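Local coordinates for mannosylglycerate hydrolase MGH1-like glycoside hydrolase domain-containing protein (Thermus thermophilus HB8, PDB 4WVA) that hydrolyses mannosylglycerate, a solute made by thermophiles under osmotic stress, to mannose and glycerate, and also splits glucosylglycerate with similar efficiency, at residues A[100-105]-A[136-141]; A[151-156]-A[236-241]; A[243-248]-A[263-268]. One frame throughout, in Å; residues are numbered along the deposited sequence. Where two conformers were deposited one is given.

Contact 1 (A[100-105]-A[136-141]); sequences GITQPP and LAFHRW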
loop_
_atom_site.group_PDB
_atom_site.type_symbol
_atom_site.label_atom_id
_atom_site.label_comp_id
_atom_site.label_asym_id
_atom_site.label_seq_id
_atom_site.Cartn_x
_atom_site.Cartn_y
_atom_site.Cartn_z
ATOM N N GLY A 100 -6.807 35.304 0.827
ATOM C CA GLY A 100 -5.538 35.011 0.188
ATOM C C GLY A 100 -4.869 33.766 0.735
ATOM O O GLY A 100 -3.650 33.589 0.574
ATOM N N ILE A 101 -5.675 32.905 1.362
ATOM C CA ILE A 101 -5.226 31.602 1.867
ATOM C C ILE A 101 -6.267 30.559 1.454
ATOM O O ILE A 101 -7.332 30.908 0.961
ATOM C CB ILE A 101 -5.060 31.594 3.394
ATOM C CG1 ILE A 101 -6.370 32.005 4.099
ATOM C CG2 ILE A 101 -3.900 32.494 3.821
ATOM C CD1 ILE A 101 -6.373 31.818 5.599
ATOM N N THR A 102 -5.953 29.277 1.662
ATOM C CA THR A 102 -6.829 28.196 1.224
ATOM C C THR A 102 -7.427 27.419 2.413
ATOM O O THR A 102 -7.416 27.899 3.545
ATOM C CB THR A 102 -6.090 27.301 0.202
ATOM O OG1 THR A 102 -7.014 26.438 -0.479
ATOM C CG2 THR A 102 -4.957 26.505 0.822
ATOM N N GLN A 103 -8.000 26.247 2.135
ATOM C CA GLN A 103 -8.635 25.425 3.186
ATOM C C GLN A 103 -8.592 23.972 2.724
ATOM O O GLN A 103 -8.242 23.703 1.586
ATOM C CB GLN A 103 -10.083 25.855 3.440
ATOM C CG GLN A 103 -10.302 26.488 4.807
ATOM C CD GLN A 103 -11.775 26.721 5.132
ATOM O OE1 GLN A 103 -12.675 26.529 4.288
ATOM N NE2 GLN A 103 -12.031 27.133 6.354
ATOM N N PRO A 104 -8.968 23.027 3.605
ATOM C CA PRO A 104 -8.784 21.631 3.195
ATOM C C PRO A 104 -9.573 21.265 1.930
ATOM O O PRO A 104 -10.778 21.543 1.841
ATOM C CB PRO A 104 -9.284 20.845 4.416
ATOM C CG PRO A 104 -9.055 21.787 5.558
ATOM C CD PRO A 104 -9.424 23.121 4.999
ATOM N N PRO A 105 -8.899 20.627 0.958
ATOM C CA PRO A 105 -9.450 20.477 -0.385
ATOM C C PRO A 105 -10.356 19.253 -0.490
ATOM O O PRO A 105 -10.056 18.320 -1.208
ATOM C CB PRO A 105 -8.204 20.355 -1.247
ATOM C CG PRO A 105 -7.193 19.726 -0.363
ATOM C CD PRO A 105 -7.450 20.306 0.997
ATOM N N LEU A 136 -8.325 20.316 -10.985
ATOM C CA LEU A 136 -6.959 19.943 -11.319
ATOM C C LEU A 136 -6.020 21.143 -11.117
ATOM O O LEU A 136 -4.917 20.999 -10.597
ATOM C CB LEU A 136 -6.906 19.432 -12.758
ATOM C CG LEU A 136 -5.586 18.879 -13.270
ATOM C CD1 LEU A 136 -5.218 17.599 -12.546
ATOM C CD2 LEU A 136 -5.686 18.643 -14.767
ATOM N N ALA A 137 -6.473 22.328 -11.523
ATOM C CA ALA A 137 -5.665 23.541 -11.378
ATOM C C ALA A 137 -5.462 23.917 -9.916
ATOM O O ALA A 137 -4.406 24.420 -9.535
ATOM C CB ALA A 137 -6.295 24.694 -12.152
ATOM N N PHE A 138 -6.474 23.666 -9.079
ATOM C CA PHE A 138 -6.359 23.904 -7.658
ATOM C C PHE A 138 -5.331 22.941 -7.026
ATOM O O PHE A 138 -4.453 23.360 -6.270
ATOM C CB PHE A 138 -7.745 23.782 -6.992
ATOM C CG PHE A 138 -7.744 23.887 -5.485
ATOM C CD1 PHE A 138 -6.849 24.706 -4.795
ATOM C CD2 PHE A 138 -8.690 23.185 -4.744
ATOM C CE1 PHE A 138 -6.872 24.810 -3.426
ATOM C CE2 PHE A 138 -8.728 23.296 -3.371
ATOM C CZ PHE A 138 -7.821 24.101 -2.704
ATOM N N HIS A 139 -5.442 21.652 -7.341
ATOM C CA HIS A 139 -4.501 20.681 -6.808
ATOM C C HIS A 139 -3.082 21.023 -7.292
ATOM O O HIS A 139 -2.127 20.993 -6.522
ATOM C CB HIS A 139 -4.894 19.272 -7.226
ATOM C CG HIS A 139 -6.027 18.677 -6.439
ATOM N ND1 HIS A 139 -7.210 19.341 -6.158
ATOM C CD2 HIS A 139 -6.152 17.451 -5.896
ATOM C CE1 HIS A 139 -8.006 18.534 -5.465
ATOM N NE2 HIS A 139 -7.395 17.376 -5.318
ATOM N N ARG A 140 -2.957 21.388 -8.557
ATOM C CA ARG A 140 -1.654 21.773 -9.088
ATOM C C ARG A 140 -1.046 22.961 -8.339
ATOM O O ARG A 140 0.143 22.962 -8.040
ATOM C CB ARG A 140 -1.765 22.073 -10.571
ATOM C CG ARG A 140 -0.434 22.370 -11.214
ATOM C CD ARG A 140 -0.641 22.669 -12.672
ATOM N NE ARG A 140 -1.184 21.519 -13.394
ATOM C CZ ARG A 140 -2.322 21.489 -14.067
ATOM N NH1 ARG A 140 -3.118 22.559 -14.143
ATOM N NH2 ARG A 140 -2.655 20.371 -14.703
ATOM N N TRP A 141 -1.869 23.981 -8.059
ATOM C CA TRP A 141 -1.447 25.122 -7.273
ATOM C C TRP A 141 -0.943 24.696 -5.897
ATOM O O TRP A 141 0.075 25.194 -5.418
ATOM C CB TRP A 141 -2.591 26.162 -7.152
ATOM C CG TRP A 141 -2.176 27.312 -6.333
ATOM C CD1 TRP A 141 -1.514 28.422 -6.773
ATOM C CD2 TRP A 141 -2.307 27.456 -4.920
ATOM N NE1 TRP A 141 -1.226 29.248 -5.725
ATOM C CE2 TRP A 141 -1.700 28.685 -4.572
ATOM C CE3 TRP A 141 -2.877 26.673 -3.908
ATOM C CZ2 TRP A 141 -1.658 29.150 -3.265
ATOM C CZ3 TRP A 141 -2.825 27.139 -2.609
ATOM C CH2 TRP A 141 -2.221 28.359 -2.302
#

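Contact 2 (A[151-156]-A[236-241]); sequences TGLVVI and GFNAIL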
loop_
_atom_site.group_PDB
_atom_site.type_symbol
_atom_site.label_atom_id
_atom_site.label_comp_id
_atom_site.label_asym_id
_atom_site.label_seq_id
_atom_site.Cartn_x
_atom_site.Cartn_y
_atom_site.Cartn_z
ATOM N N THR A 151 7.915 16.866 -1.657
ATOM C CA THR A 151 7.772 15.894 -0.588
ATOM C C THR A 151 6.551 15.002 -0.712
ATOM O O THR A 151 6.518 13.919 -0.110
ATOM C CB THR A 151 7.702 16.561 0.810
ATOM O OG1 THR A 151 6.470 17.294 0.961
ATOM C CG2 THR A 151 8.885 17.483 1.048
ATOM N N GLY A 152 5.523 15.465 -1.424
ATOM C CA GLY A 152 4.219 14.792 -1.411
ATOM C C GLY A 152 3.269 15.292 -0.331
ATOM O O GLY A 152 2.073 14.925 -0.327
ATOM N N LEU A 153 3.778 16.121 0.583
ATOM C CA LEU A 153 2.980 16.765 1.629
ATOM C C LEU A 153 2.900 18.255 1.371
ATOM O O LEU A 153 3.885 18.866 0.949
ATOM C CB LEU A 153 3.606 16.526 2.998
ATOM C CG LEU A 153 3.568 15.081 3.464
ATOM C CD1 LEU A 153 4.631 14.830 4.515
ATOM C CD2 LEU A 153 2.190 14.729 3.999
ATOM N N VAL A 154 1.722 18.824 1.561
ATOM C CA VAL A 154 1.548 20.266 1.399
ATOM C C VAL A 154 1.616 20.963 2.748
ATOM O O VAL A 154 1.150 20.444 3.768
ATOM C CB VAL A 154 0.245 20.630 0.656
ATOM C CG1 VAL A 154 0.309 20.163 -0.790
ATOM C CG2 VAL A 154 -0.962 20.088 1.370
ATOM N N VAL A 155 2.191 22.159 2.736
ATOM C CA VAL A 155 2.346 23.008 3.901
ATOM C C VAL A 155 1.199 24.030 3.997
ATOM O O VAL A 155 0.821 24.616 2.961
ATOM C CB VAL A 155 3.663 23.791 3.737
ATOM C CG1 VAL A 155 3.895 24.753 4.892
ATOM C CG2 VAL A 155 4.821 22.814 3.598
ATOM N N ILE A 156 0.683 24.251 5.197
ATOM C CA ILE A 156 -0.175 25.403 5.475
ATOM C C ILE A 156 0.673 26.487 6.133
ATOM O O ILE A 156 1.565 26.204 6.950
ATOM C CB ILE A 156 -1.426 25.066 6.309
ATOM C CG1 ILE A 156 -1.093 24.431 7.661
ATOM C CG2 ILE A 156 -2.382 24.191 5.493
ATOM C CD1 ILE A 156 -2.257 24.375 8.632
ATOM N N GLY A 236 -4.614 16.826 8.981
ATOM C CA GLY A 236 -5.967 16.928 8.461
ATOM C C GLY A 236 -6.015 17.364 7.000
ATOM O O GLY A 236 -6.630 16.695 6.168
ATOM N N PHE A 237 -5.361 18.487 6.697
ATOM C CA PHE A 237 -5.296 19.039 5.348
ATOM C C PHE A 237 -4.781 17.970 4.395
ATOM O O PHE A 237 -5.350 17.725 3.359
ATOM C CB PHE A 237 -4.386 20.267 5.319
ATOM C CG PHE A 237 -4.537 21.119 4.092
ATOM C CD1 PHE A 237 -4.007 20.725 2.889
ATOM C CD2 PHE A 237 -5.186 22.349 4.158
ATOM C CE1 PHE A 237 -4.140 21.515 1.764
ATOM C CE2 PHE A 237 -5.316 23.141 3.042
ATOM C CZ PHE A 237 -4.803 22.728 1.843
ATOM N N ASN A 238 -3.708 17.302 4.789
ATOM C CA ASN A 238 -3.086 16.317 3.917
ATOM C C ASN A 238 -3.855 15.022 3.743
ATOM O O ASN A 238 -3.853 14.442 2.652
ATOM C CB ASN A 238 -1.642 16.070 4.360
ATOM C CG ASN A 238 -0.722 17.161 3.857
ATOM O OD1 ASN A 238 -0.317 17.150 2.697
ATOM N ND2 ASN A 238 -0.441 18.148 4.710
ATOM N N ALA A 239 -4.527 14.562 4.789
ATOM C CA ALA A 239 -5.369 13.386 4.650
ATOM C C ALA A 239 -6.509 13.686 3.704
ATOM O O ALA A 239 -6.862 12.862 2.846
ATOM C CB ALA A 239 -5.911 12.946 5.989
ATOM N N ILE A 240 -7.094 14.869 3.855
ATOM C CA ILE A 240 -8.191 15.292 2.972
ATOM C C ILE A 240 -7.724 15.439 1.516
ATOM O O ILE A 240 -8.422 15.016 0.565
ATOM C CB ILE A 240 -8.870 16.574 3.539
ATOM C CG1 ILE A 240 -9.729 16.184 4.755
ATOM C CG2 ILE A 240 -9.707 17.305 2.495
ATOM C CD1 ILE A 240 -10.169 17.362 5.572
ATOM N N LEU A 241 -6.532 16.001 1.327
ATOM C CA LEU A 241 -5.936 16.109 -0.009
ATOM C C LEU A 241 -5.649 14.746 -0.639
ATOM O O LEU A 241 -5.907 14.539 -1.822
ATOM C CB LEU A 241 -4.680 16.966 0.037
ATOM C CG LEU A 241 -3.843 17.096 -1.247
ATOM C CD1 LEU A 241 -4.668 17.575 -2.433
ATOM C CD2 LEU A 241 -2.673 18.035 -1.014
#

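Contact 3 (A[243-248]-A[263-268]); sequences RANRDL and EEWIVR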
loop_
_atom_site.group_PDB
_atom_site.type_symbol
_atom_site.label_atom_id
_atom_site.label_comp_id
_atom_site.label_asym_id
_atom_site.label_seq_id
_atom_site.Cartn_x
_atom_site.Cartn_y
_atom_site.Cartn_z
ATOM N N ARG A 243 -7.224 11.919 -0.009
ATOM C CA ARG A 243 -8.529 11.393 -0.404
ATOM C C ARG A 243 -9.030 12.079 -1.673
ATOM O O ARG A 243 -9.508 11.410 -2.599
ATOM C CB ARG A 243 -9.547 11.526 0.722
ATOM C CG ARG A 243 -10.957 11.092 0.355
ATOM C CD ARG A 243 -11.084 9.668 -0.159
ATOM N NE ARG A 243 -12.475 9.361 -0.473
ATOM C CZ ARG A 243 -13.374 8.887 0.403
ATOM N NH1 ARG A 243 -13.043 8.623 1.648
ATOM N NH2 ARG A 243 -14.619 8.665 0.017
ATOM N N ALA A 244 -8.892 13.401 -1.727
ATOM C CA ALA A 244 -9.370 14.160 -2.857
ATOM C C ALA A 244 -8.604 13.797 -4.134
ATOM O O ALA A 244 -9.207 13.720 -5.196
ATOM C CB ALA A 244 -9.290 15.644 -2.565
ATOM N N ASN A 245 -7.291 13.588 -4.029
ATOM C CA ASN A 245 -6.485 13.107 -5.170
ATOM C C ASN A 245 -6.969 11.755 -5.702
ATOM O O ASN A 245 -7.106 11.572 -6.920
ATOM C CB ASN A 245 -5.004 12.979 -4.821
ATOM C CG ASN A 245 -4.283 14.313 -4.764
ATOM O OD1 ASN A 245 -4.601 15.233 -5.510
ATOM N ND2 ASN A 245 -3.295 14.412 -3.901
ATOM N N ARG A 246 -7.242 10.815 -4.806
ATOM C CA ARG A 246 -7.783 9.526 -5.216
ATOM C C ARG A 246 -9.101 9.687 -5.966
ATOM O O ARG A 246 -9.358 9.017 -6.986
ATOM C CB ARG A 246 -8.014 8.625 -3.991
ATOM C CG ARG A 246 -6.740 8.266 -3.265
ATOM C CD ARG A 246 -6.162 6.965 -3.703
ATOM N NE ARG A 246 -4.974 6.611 -2.914
ATOM C CZ ARG A 246 -4.239 5.541 -3.166
ATOM N NH1 ARG A 246 -4.587 4.717 -4.159
ATOM N NH2 ARG A 246 -3.149 5.291 -2.434
ATOM N N ASP A 247 -9.960 10.566 -5.462
ATOM C CA ASP A 247 -11.245 10.791 -6.099
ATOM C C ASP A 247 -11.133 11.575 -7.421
ATOM O O ASP A 247 -11.889 11.298 -8.367
ATOM C CB ASP A 247 -12.214 11.444 -5.117
ATOM C CG ASP A 247 -12.587 10.514 -3.980
ATOM O OD1 ASP A 247 -12.627 9.291 -4.232
ATOM O OD2 ASP A 247 -12.780 10.982 -2.852
ATOM N N LEU A 248 -10.191 12.512 -7.494
ATOM C CA LEU A 248 -9.905 13.231 -8.724
ATOM C C LEU A 248 -9.379 12.308 -9.825
ATOM O O LEU A 248 -9.736 12.465 -10.996
ATOM C CB LEU A 248 -8.927 14.377 -8.477
ATOM C CG LEU A 248 -8.759 15.371 -9.624
ATOM C CD1 LEU A 248 -10.061 16.110 -9.912
ATOM C CD2 LEU A 248 -7.647 16.340 -9.281
ATOM N N GLU A 263 -1.638 10.692 -10.497
ATOM C CA GLU A 263 -1.055 9.466 -9.983
ATOM C C GLU A 263 0.212 9.754 -9.157
ATOM O O GLU A 263 0.423 9.148 -8.109
ATOM C CB GLU A 263 -0.718 8.493 -11.117
ATOM C CG GLU A 263 -1.920 7.995 -11.910
ATOM C CD GLU A 263 -1.542 7.464 -13.278
ATOM O OE1 GLU A 263 -0.363 7.108 -13.494
ATOM O OE2 GLU A 263 -2.426 7.419 -14.147
ATOM N N GLU A 264 1.042 10.673 -9.635
ATOM C CA GLU A 264 2.249 11.038 -8.889
ATOM C C GLU A 264 1.892 11.665 -7.550
ATOM O O GLU A 264 2.500 11.329 -6.530
ATOM C CB GLU A 264 3.149 11.974 -9.695
ATOM C CG GLU A 264 3.324 11.521 -11.133
ATOM C CD GLU A 264 4.663 11.868 -11.741
ATOM O OE1 GLU A 264 5.379 12.734 -11.185
ATOM O OE2 GLU A 264 4.991 11.255 -12.787
ATOM N N TRP A 265 0.873 12.525 -7.528
ATOM C CA TRP A 265 0.459 13.130 -6.266
ATOM C C TRP A 265 -0.000 12.058 -5.281
ATOM O O TRP A 265 0.279 12.123 -4.072
ATOM C CB TRP A 265 -0.679 14.142 -6.449
ATOM C CG TRP A 265 -0.364 15.288 -7.380
ATOM C CD1 TRP A 265 0.858 15.817 -7.653
ATOM C CD2 TRP A 265 -1.312 16.066 -8.121
ATOM N NE1 TRP A 265 0.734 16.872 -8.523
ATOM C CE2 TRP A 265 -0.589 17.046 -8.827
ATOM C CE3 TRP A 265 -2.701 16.033 -8.256
ATOM C CZ2 TRP A 265 -1.209 17.960 -9.677
ATOM C CZ3 TRP A 265 -3.309 16.948 -9.090
ATOM C CH2 TRP A 265 -2.560 17.897 -9.793
ATOM N N ILE A 266 -0.738 11.092 -5.791
ATOM C CA ILE A 266 -1.285 10.024 -4.953
ATOM C C ILE A 266 -0.159 9.174 -4.334
ATOM O O ILE A 266 -0.156 8.888 -3.138
ATOM C CB ILE A 266 -2.237 9.139 -5.786
ATOM C CG1 ILE A 266 -3.513 9.923 -6.135
ATOM C CG2 ILE A 266 -2.568 7.866 -5.030
ATOM C CD1 ILE A 266 -4.436 9.242 -7.116
ATOM N N VAL A 267 0.778 8.752 -5.168
ATOM C CA VAL A 267 1.819 7.838 -4.735
ATOM C C VAL A 267 2.766 8.525 -3.765
ATOM O O VAL A 267 3.057 7.986 -2.711
ATOM C CB VAL A 267 2.550 7.248 -5.949
ATOM C CG1 VAL A 267 3.765 6.438 -5.534
ATOM C CG2 VAL A 267 1.564 6.395 -6.728
ATOM N N ARG A 268 3.184 9.740 -4.098
ATOM C CA ARG A 268 4.060 10.498 -3.196
ATOM C C ARG A 268 3.328 10.943 -1.935
ATOM O O ARG A 268 3.914 10.985 -0.858
ATOM C CB ARG A 268 4.725 11.661 -3.945
ATOM C CG ARG A 268 5.577 11.143 -5.088
ATOM C CD ARG A 268 6.256 12.187 -5.954
ATOM N NE ARG A 268 6.828 11.543 -7.159
ATOM C CZ ARG A 268 7.999 10.899 -7.227
ATOM N NH1 ARG A 268 8.808 10.799 -6.174
ATOM N NH2 ARG A 268 8.395 10.369 -8.381
#

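Contact 1 (A[100-105]-A[136-141])
The ring of F138 reaches from helix 121-146 to the loop 100-105 and meets T102 and P105. Its CG stands anti to the backbone N (chi1 175°), which sends the ring out from the helix toward the loop. The touching is done by the far half of the ring. F138 CE1 lies 3.4 Å from T102 OG1. F138 CZ, the tip, comes to 3.3 Å from T102 OG1, which sits at the ring edge near its plane. F138 CE2 packs 3.7 Å from P105 CB, and that carbon approaches obliquely. Q103 O is also at the edge, 4.3 Å from F138 CZ. T102 OG1 is hydrogen-bonded to L69 O, so its polar need is met away from the phenyl ring. The methyl CG2 of T102 faces the edge of the W141 indole, with T102 CG2 4.1 Å from W141 CZ3. No hydrogen bond joins the two segments. The contact is buried. The loop it backs carries Q103, a probable substrate-binding residue, whose OE1 accepts from W34 N. Aromatic side chains of a barrel helix set behind a substrate-binding loop fit the (alpha/alpha)6-barrel of this GH63 enzyme, near its active-site pocket.

Contact 2 (A[151-156]-A[236-241])
The N238 side-chain amide pairs with the backbone N and O of V154 and so ties segment 151-156 to helix 235-254 of the (alpha/alpha)6-barrel. V154 N donates to N238 OD1 at 2.9 Å, in the carbonyl plane and on a lone pair. N238 ND2 returns a nearly straight bond to V154 O, also 2.9 Å, with an N-H...O angle of 177°. V154 O lies almost in the amide plane, so the two bonds together fix the flip of the amide. ND2 also donates to D234 O. Beside the pair, L153 CD2 lies 3.7 Å from N238 OD1. V154 CG2 is set between its own backbone N and carbonyl carbon, and from there touches F237 CD1 at 3.5 Å and L241 CD2 at 3.6 Å. I156 CG2 makes an off-centre CH-pi contact, 4.1 Å from the F237 ring centroid. At the start of the segment T151 OG1 accepts from L153 N, an ST turn. Around this buried seam, Y143 and L142 of helix 121-146 pack on V154 and F237. Strand 232-233 lines it through V232 and V233, and L273 of helix 260-275 touches N238.

Contact 3 (A[243-248]-A[263-268])
Segments 243-248 and 263-268 run roughly antiparallel, with 145° between their directions, and their axes approach to 9.2 Å. N245 and I266 are the residues with the nearest CA atoms. I266 reaches the other helix with both branches. Its longer branch lies against N245: I266 CG1 is 3.6 Å from N245 CB, and I266 CD1 is 3.5 Å from N245 O. With chi1 at -70° CG1 points away from the carbonyl carbon of I266, which leaves the CG2 methyl on the R246 side. The R246 chain bends at chi2 and lays its guanidinium across the isoleucine. I266 CG2 sits over the centre of one guanidinium face, 3.4 Å from R246 CZ. NH2 of R246 forms a salt bridge with E270. With I266 cut back to an alanine, the R246 guanidinium would probably lose the methyl over its face, and a gap would open beside N245.

W265 is the other residue of helix 260-275 that meets N245. W265 CE3 lies 3.4 Å from N245 OD1, which approaches obliquely, and the amide and indole planes are 37° apart. N245 ND2 is 3.7 Å from W265 CB and is hydrogen-bonded to Y143 OH. The Y143 ring in turn stacks on W265. L248 CD2 comes only to the indole edge, 4.4 Å from W265 CZ3. The seam holds without hydrogen bonds between the two segments. On the side of helix 235-254 away from this seam, R243 NE forms a salt bridge with D247 OD2, and R112 forms another with D247 OD1. V267 packs on V267 of both neighbouring subunits, so the helix pair borders the trimer interface. The whole is an antiparallel helical hairpin, joined by a short connection, of the kind that builds an (alpha/alpha)6-barrel.

How the contacts relate
Contacts 1 and 2 are wholly buried, with centres about 12 Å from the chain centre. Contact 3 lies farther out, at about 18 Å, and mixes buried with partly exposed residues. Contacts 2 and 3 share helix 235-254, and both touch the second subunit. F237 links contact 2 to contact 1, packing on Q103, P104 and P105. H139 of contact 1 lies against N245 and W265 of contact 3. The chemistry changes with place. Contact 1 joins loop to helix through aromatic rings near the substrate site. Contact 2 is the only one with hydrogen bonds across its segments. Contact 3 pairs two helices, lays an arginine over an isoleucine methyl, and borders the other subunits, where E263 and R268 form salt bridges.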